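Local structure of isoaspartyl dipeptidase (Fervidobacterium islandicum, 7CDH) at residues 20-23 against 27-30; 8-11 against 15-18. The protein probably hydrolyses isoaspartyl (beta-aspartyl) dipeptides as a zinc-dependent metallopeptidase of the amidohydrolase family. All blocks are in the same frame, centred on the assembly; numbering follows the deposited sequence.

Contact 1 (20-23 against 27-30); sequences DVIF and VIHV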
ATOM      1  N   ASP A  20     -31.078  11.007 -51.177  1.00 48.89           N
ATOM      2  CA  ASP A  20     -31.942  11.280 -50.008  1.00 55.60           C
ATOM      3  C   ASP A  20     -31.518  10.313 -48.894  1.00 50.88           C
ATOM      4  O   ASP A  20     -31.212   9.140 -49.222  1.00 48.99           O
ATOM      5  CB  ASP A  20     -33.411  11.199 -50.430  1.00 56.67           C
ATOM      6  CG  ASP A  20     -33.920  12.475 -51.094  1.00 70.30           C
ATOM      7  OD1 ASP A  20     -33.060  13.384 -51.409  1.00 63.05           O
ATOM      8  OD2 ASP A  20     -35.180  12.576 -51.277  1.00 72.29           O
ATOM      9  N   VAL A  21     -31.454  10.815 -47.656  1.00 48.04           N
ATOM     10  CA  VAL A  21     -30.965  10.059 -46.463  1.00 51.61           C
ATOM     11  C   VAL A  21     -32.064  10.011 -45.405  1.00 46.53           C
ATOM     12  O   VAL A  21     -32.524  11.095 -44.980  1.00 40.49           O
ATOM     13  CB  VAL A  21     -29.665  10.635 -45.871  1.00 52.90           C
ATOM     14  CG1 VAL A  21     -29.089   9.651 -44.874  1.00 55.60           C
ATOM     15  CG2 VAL A  21     -28.615  10.954 -46.929  1.00 54.21           C
ATOM     16  N   ILE A  22     -32.476   8.789 -45.051  1.00 48.59           N
ATOM     17  CA  ILE A  22     -33.480   8.479 -43.992  1.00 54.98           C
ATOM     18  C   ILE A  22     -32.728   7.899 -42.790  1.00 51.56           C
ATOM     19  O   ILE A  22     -31.986   6.912 -42.987  1.00 46.41           O
ATOM     20  CB  ILE A  22     -34.535   7.486 -44.512  1.00 57.16           C
ATOM     21  CG1 ILE A  22     -35.085   7.887 -45.878  1.00 68.11           C
ATOM     22  CG2 ILE A  22     -35.658   7.326 -43.506  1.00 57.28           C
ATOM     23  CD1 ILE A  22     -35.224   6.723 -46.828  1.00 75.78           C
ATOM     24  N   PHE A  23     -32.924   8.459 -41.596  1.00 47.60           N
ATOM     25  CA  PHE A  23     -32.167   8.059 -40.377  1.00 50.76           C
ATOM     26  C   PHE A  23     -33.029   8.226 -39.111  1.00 46.19           C
ATOM     27  O   PHE A  23     -33.949   9.062 -39.091  1.00 39.44           O
ATOM     28  CB  PHE A  23     -30.856   8.852 -40.312  1.00 47.62           C
ATOM     29  CG  PHE A  23     -31.048  10.347 -40.318  1.00 44.59           C
ATOM     30  CD1 PHE A  23     -31.170  11.040 -41.503  1.00 46.88           C
ATOM     31  CD2 PHE A  23     -31.119  11.062 -39.140  1.00 47.22           C
ATOM     32  CE1 PHE A  23     -31.356  12.409 -41.506  1.00 47.98           C
ATOM     33  CE2 PHE A  23     -31.308  12.434 -39.139  1.00 46.25           C
ATOM     34  CZ  PHE A  23     -31.425  13.107 -40.324  1.00 51.44           C
ATOM     35  N   VAL A  27     -28.351   5.422 -39.848  1.00 53.76           N
ATOM     36  CA  VAL A  27     -28.826   5.627 -41.247  1.00 47.62           C
ATOM     37  C   VAL A  27     -29.662   4.416 -41.653  1.00 42.53           C
ATOM     38  O   VAL A  27     -29.131   3.267 -41.607  1.00 38.12           O
ATOM     39  CB  VAL A  27     -27.672   5.822 -42.242  1.00 47.30           C
ATOM     40  CG1 VAL A  27     -28.218   5.794 -43.671  1.00 50.78           C
ATOM     41  CG2 VAL A  27     -26.912   7.110 -41.967  1.00 44.77           C
ATOM     42  N   ILE A  28     -30.908   4.675 -42.044  1.00 46.51           N
ATOM     43  CA  ILE A  28     -31.893   3.636 -42.456  1.00 50.92           C
ATOM     44  C   ILE A  28     -31.750   3.335 -43.957  1.00 52.97           C
ATOM     45  O   ILE A  28     -31.850   2.150 -44.300  1.00 56.72           O
ATOM     46  CB  ILE A  28     -33.322   4.056 -42.078  1.00 54.93           C
ATOM     47  CG1 ILE A  28     -33.548   3.927 -40.569  1.00 58.15           C
ATOM     48  CG2 ILE A  28     -34.339   3.246 -42.865  1.00 53.49           C
ATOM     49  CD1 ILE A  28     -34.724   4.724 -40.065  1.00 59.66           C
ATOM     50  N   HIS A  29     -31.548   4.354 -44.805  1.00 56.81           N
ATOM     51  CA  HIS A  29     -31.592   4.237 -46.290  1.00 57.59           C
ATOM     52  C   HIS A  29     -30.954   5.452 -46.977  1.00 49.23           C
ATOM     53  O   HIS A  29     -31.312   6.606 -46.665  1.00 46.94           O
ATOM     54  CB  HIS A  29     -33.044   4.010 -46.751  1.00 65.14           C
ATOM     55  CG  HIS A  29     -33.186   3.836 -48.225  1.00 68.48           C
ATOM     56  ND1 HIS A  29     -32.751   2.685 -48.874  1.00 69.58           N
ATOM     57  CD2 HIS A  29     -33.683   4.656 -49.177  1.00 62.73           C
ATOM     58  CE1 HIS A  29     -32.978   2.804 -50.165  1.00 64.78           C
ATOM     59  NE2 HIS A  29     -33.548   4.008 -50.373  1.00 69.61           N
ATOM     60  N   VAL A  30     -30.027   5.193 -47.885  1.00 48.55           N
ATOM     61  CA  VAL A  30     -29.540   6.212 -48.861  1.00 61.15           C
ATOM     62  C   VAL A  30     -30.130   5.853 -50.235  1.00 60.35           C
ATOM     63  O   VAL A  30     -30.065   4.666 -50.626  1.00 58.07           O
ATOM     64  CB  VAL A  30     -27.998   6.293 -48.887  1.00 55.65           C
ATOM     65  CG1 VAL A  30     -27.502   7.443 -49.749  1.00 46.80           C
ATOM     66  CG2 VAL A  30     -27.430   6.416 -47.481  1.00 58.99           C
TER

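Contact 2 (8-11 against 15-18); sequences AKVF and YIGK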
ATOM      1  N   ALA A   8     -29.754  17.115 -51.163  1.00 48.80           N
ATOM      2  CA  ALA A   8     -28.325  17.427 -50.960  1.00 50.17           C
ATOM      3  C   ALA A   8     -27.476  16.592 -51.918  1.00 48.15           C
ATOM      4  O   ALA A   8     -27.889  15.471 -52.325  1.00 48.94           O
ATOM      5  CB  ALA A   8     -27.926  17.214 -49.526  1.00 49.66           C
ATOM      6  N   LYS A   9     -26.305  17.104 -52.254  1.00 41.64           N
ATOM      7  CA  LYS A   9     -25.271  16.273 -52.903  1.00 47.77           C
ATOM      8  C   LYS A   9     -24.540  15.567 -51.771  1.00 46.54           C
ATOM      9  O   LYS A   9     -24.040  16.234 -50.892  1.00 47.53           O
ATOM     10  CB  LYS A   9     -24.347  17.148 -53.759  1.00 60.15           C
ATOM     11  CG  LYS A   9     -24.958  17.670 -55.051  1.00 56.84           C
ATOM     12  CD  LYS A   9     -24.683  19.132 -55.307  1.00 67.80           C
ATOM     13  CE  LYS A   9     -25.940  19.864 -55.730  1.00 76.97           C
ATOM     14  NZ  LYS A   9     -25.634  21.137 -56.415  1.00 83.35           N
ATOM     15  N   VAL A  10     -24.493  14.252 -51.775  1.00 46.93           N
ATOM     16  CA  VAL A  10     -23.953  13.500 -50.618  1.00 40.99           C
ATOM     17  C   VAL A  10     -22.510  13.077 -50.900  1.00 46.53           C
ATOM     18  O   VAL A  10     -22.261  12.461 -51.968  1.00 46.09           O
ATOM     19  CB  VAL A  10     -24.861  12.310 -50.346  1.00 40.79           C
ATOM     20  CG1 VAL A  10     -24.295  11.415 -49.256  1.00 48.46           C
ATOM     21  CG2 VAL A  10     -26.256  12.805 -50.018  1.00 40.73           C
ATOM     22  N   PHE A  11     -21.593  13.392 -49.978  1.00 44.55           N
ATOM     23  CA  PHE A  11     -20.234  12.798 -49.940  1.00 42.21           C
ATOM     24  C   PHE A  11     -20.177  11.841 -48.757  1.00 42.68           C
ATOM     25  O   PHE A  11     -20.377  12.257 -47.628  1.00 50.64           O
ATOM     26  CB  PHE A  11     -19.162  13.866 -49.824  1.00 40.53           C
ATOM     27  CG  PHE A  11     -19.102  14.843 -50.960  1.00 39.65           C
ATOM     28  CD1 PHE A  11     -20.032  15.858 -51.082  1.00 44.70           C
ATOM     29  CD2 PHE A  11     -18.077  14.777 -51.885  1.00 46.59           C
ATOM     30  CE1 PHE A  11     -19.946  16.785 -52.112  1.00 43.95           C
ATOM     31  CE2 PHE A  11     -17.987  15.705 -52.910  1.00 43.34           C
ATOM     32  CZ  PHE A  11     -18.925  16.703 -53.024  1.00 42.15           C
ATOM     33  N   TYR A  15     -18.186  10.637 -53.508  1.00 43.48           N
ATOM     34  CA  TYR A  15     -19.265  11.473 -54.087  1.00 47.74           C
ATOM     35  C   TYR A  15     -20.288  10.551 -54.763  1.00 44.12           C
ATOM     36  O   TYR A  15     -19.911   9.783 -55.654  1.00 41.19           O
ATOM     37  CB  TYR A  15     -18.701  12.500 -55.068  1.00 48.85           C
ATOM     38  CG  TYR A  15     -19.774  13.349 -55.687  1.00 56.12           C
ATOM     39  CD1 TYR A  15     -20.394  14.333 -54.946  1.00 60.73           C
ATOM     40  CD2 TYR A  15     -20.207  13.140 -56.983  1.00 61.10           C
ATOM     41  CE1 TYR A  15     -21.405  15.108 -55.481  1.00 67.35           C
ATOM     42  CE2 TYR A  15     -21.213  13.913 -57.538  1.00 59.14           C
ATOM     43  CZ  TYR A  15     -21.810  14.904 -56.784  1.00 60.92           C
ATOM     44  OH  TYR A  15     -22.789  15.698 -57.294  1.00 63.09           O
ATOM     45  N   ILE A  16     -21.534  10.578 -54.306  1.00 42.14           N
ATOM     46  CA  ILE A  16     -22.633   9.746 -54.883  1.00 40.62           C
ATOM     47  C   ILE A  16     -23.751  10.670 -55.390  1.00 40.15           C
ATOM     48  O   ILE A  16     -24.850  10.158 -55.657  1.00 40.44           O
ATOM     49  CB  ILE A  16     -23.129   8.707 -53.862  1.00 38.97           C
ATOM     50  CG1 ILE A  16     -23.796   9.347 -52.640  1.00 40.03           C
ATOM     51  CG2 ILE A  16     -22.000   7.784 -53.463  1.00 37.04           C
ATOM     52  CD1 ILE A  16     -24.422   8.324 -51.720  1.00 43.56           C
ATOM     53  N   GLY A  17     -23.468  11.977 -55.493  1.00 40.01           N
ATOM     54  CA  GLY A  17     -24.371  13.001 -56.050  1.00 45.02           C
ATOM     55  C   GLY A  17     -25.680  13.120 -55.308  1.00 46.30           C
ATOM     56  O   GLY A  17     -25.688  12.857 -54.109  1.00 53.67           O
ATOM     57  N   LYS A  18     -26.734  13.588 -55.988  1.00 50.38           N
ATOM     58  CA  LYS A  18     -28.028  13.961 -55.355  1.00 54.60           C
ATOM     59  C   LYS A  18     -28.722  12.688 -54.856  1.00 56.09           C
ATOM     60  O   LYS A  18     -29.102  11.836 -55.689  1.00 54.09           O
ATOM     61  CB  LYS A  18     -28.878  14.835 -56.280  1.00 62.12           C
ATOM     62  CG  LYS A  18     -28.741  16.334 -56.016  1.00 69.68           C
ATOM     63  CD  LYS A  18     -29.815  17.190 -56.643  1.00 77.22           C
ATOM     64  CE  LYS A  18     -29.658  17.276 -58.148  1.00 84.65           C
ATOM     65  NZ  LYS A  18     -30.946  17.560 -58.826  1.00 87.22           N
TER

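Contact 1 (20-23 against 27-30)
Strands 20-23 and 27-30 form a beta hairpin with a classic bulge, in which Ile28 and His29 both face Ile22. Ile22 O accepts two backbone bonds, from Ile28 N at 2.7 Å and from His29 N at 3.2 Å. Both are bent, and both donors sit tilted from the carbonyl plane. Ile22 N returns a nearly straight bond to His29 O at 3.0 Å, in the carbonyl plane.

Side chains divide between the two faces of the sheet. Ile22 and His29 run side by side on one face. With His29 CG anti to the backbone N (chi1 -178°), the imidazole stands beside Ile22 CD1. Its chi2 (72°) turns it so that Ile22 CD1 lies at the ring edge, near the plane, 3.5 Å from His29 CD2. Pro40 of the second subunit packs on both residues. The other face carries Val21, Phe23, Val27 and Val30. There the methyls Val21 CG1 and Val27 CG1 meet at 4.1 Å, and Phe354 touches both valines and meets the Phe23 ring edge-to-face. The Asp20 carboxylate makes a salt bridge to Lys6 and accepts a hydrogen bond from Asn7 N. Ile28 has the near-helical backbone usual for the first position of a classic bulge.

Contact 2 (8-11 against 15-18)
An antiparallel hairpin with a beta bulge joins strand 8-11 to segment 15-18. The pairs Lys9 with Lys18 and Phe11 with Tyr15 are both non-hydrogen-bonded. The register shifts by one residue between them, where the Val10 backbone bonds to both Ile16 and Gly17.

Two backbone bonds lie between these pairs. Ile16 N gives an almost straight bond to Val10 O at 3.1 Å, nearly in line with the C=O. Val10 N binds Gly17 O at 3.0 Å. This bond is straight at its hydrogen, but the donor stands above the carbonyl plane. Gly17 has a positive phi (60°), a value that favours glycine. The CA of Lys18 adds a CA-H...O contact to Ala8 O.

The aromatic contact is oblique. The ring planes of Phe11 and Tyr15 make 54°, with centroids 4.9 Å apart. Tyr15 CD1 lies over one face of the Phe11 ring, offset toward its rim near CE2 and CZ. Phe11 also packs on Leu52 and Leu54 of strand 51-59. Replacing Phe11 with an alanine is likely to leave Tyr15 CD1 without the ring face it lies over, and Leu52 and Leu54 without that ring to pack on.

A separate apolar contact lies away from the rings, with Val10 CB 3.9 Å from Ile16 CG1.

The lysines share the face of the rings. Lys9 lies alongside Tyr15, its CB at the edge of the phenol ring and its CG 3.7 Å from Tyr15 OH. Lys9 CG also touches Lys18 CG, while Lys9 NZ is salt-bridged to Glu359. The two ammonium groups stay apart, Lys9 NZ being 6.8 Å from Lys18 NZ. With chi1 at 179° the Tyr15 ring swings to the side of its own carbonyl carbon, placing Gly17 N 3.5 Å above the centre of one face.

Overall arrangement
From the N terminus, strand 2-6 comes first. Contact 2 then closes a short hairpin loop between 8-11 and 15-18. The chain turns a corner at Lys18 and enters strand 19-23, and contact 1 closes the next hairpin between 20-23 and 27-30. The two loops are in series and neither nest nor cross. Contact 1 belongs to a four-strand mixed sheet with strands 2-6 and 43-47. Contact 2 joins the larger sheet through strand 8-11, which runs parallel to strand 51-59. The contact centres are about 13 Å apart. Val30 CG1 packs on Ile16 CD1 at 3.8 Å, so the two hairpins touch directly.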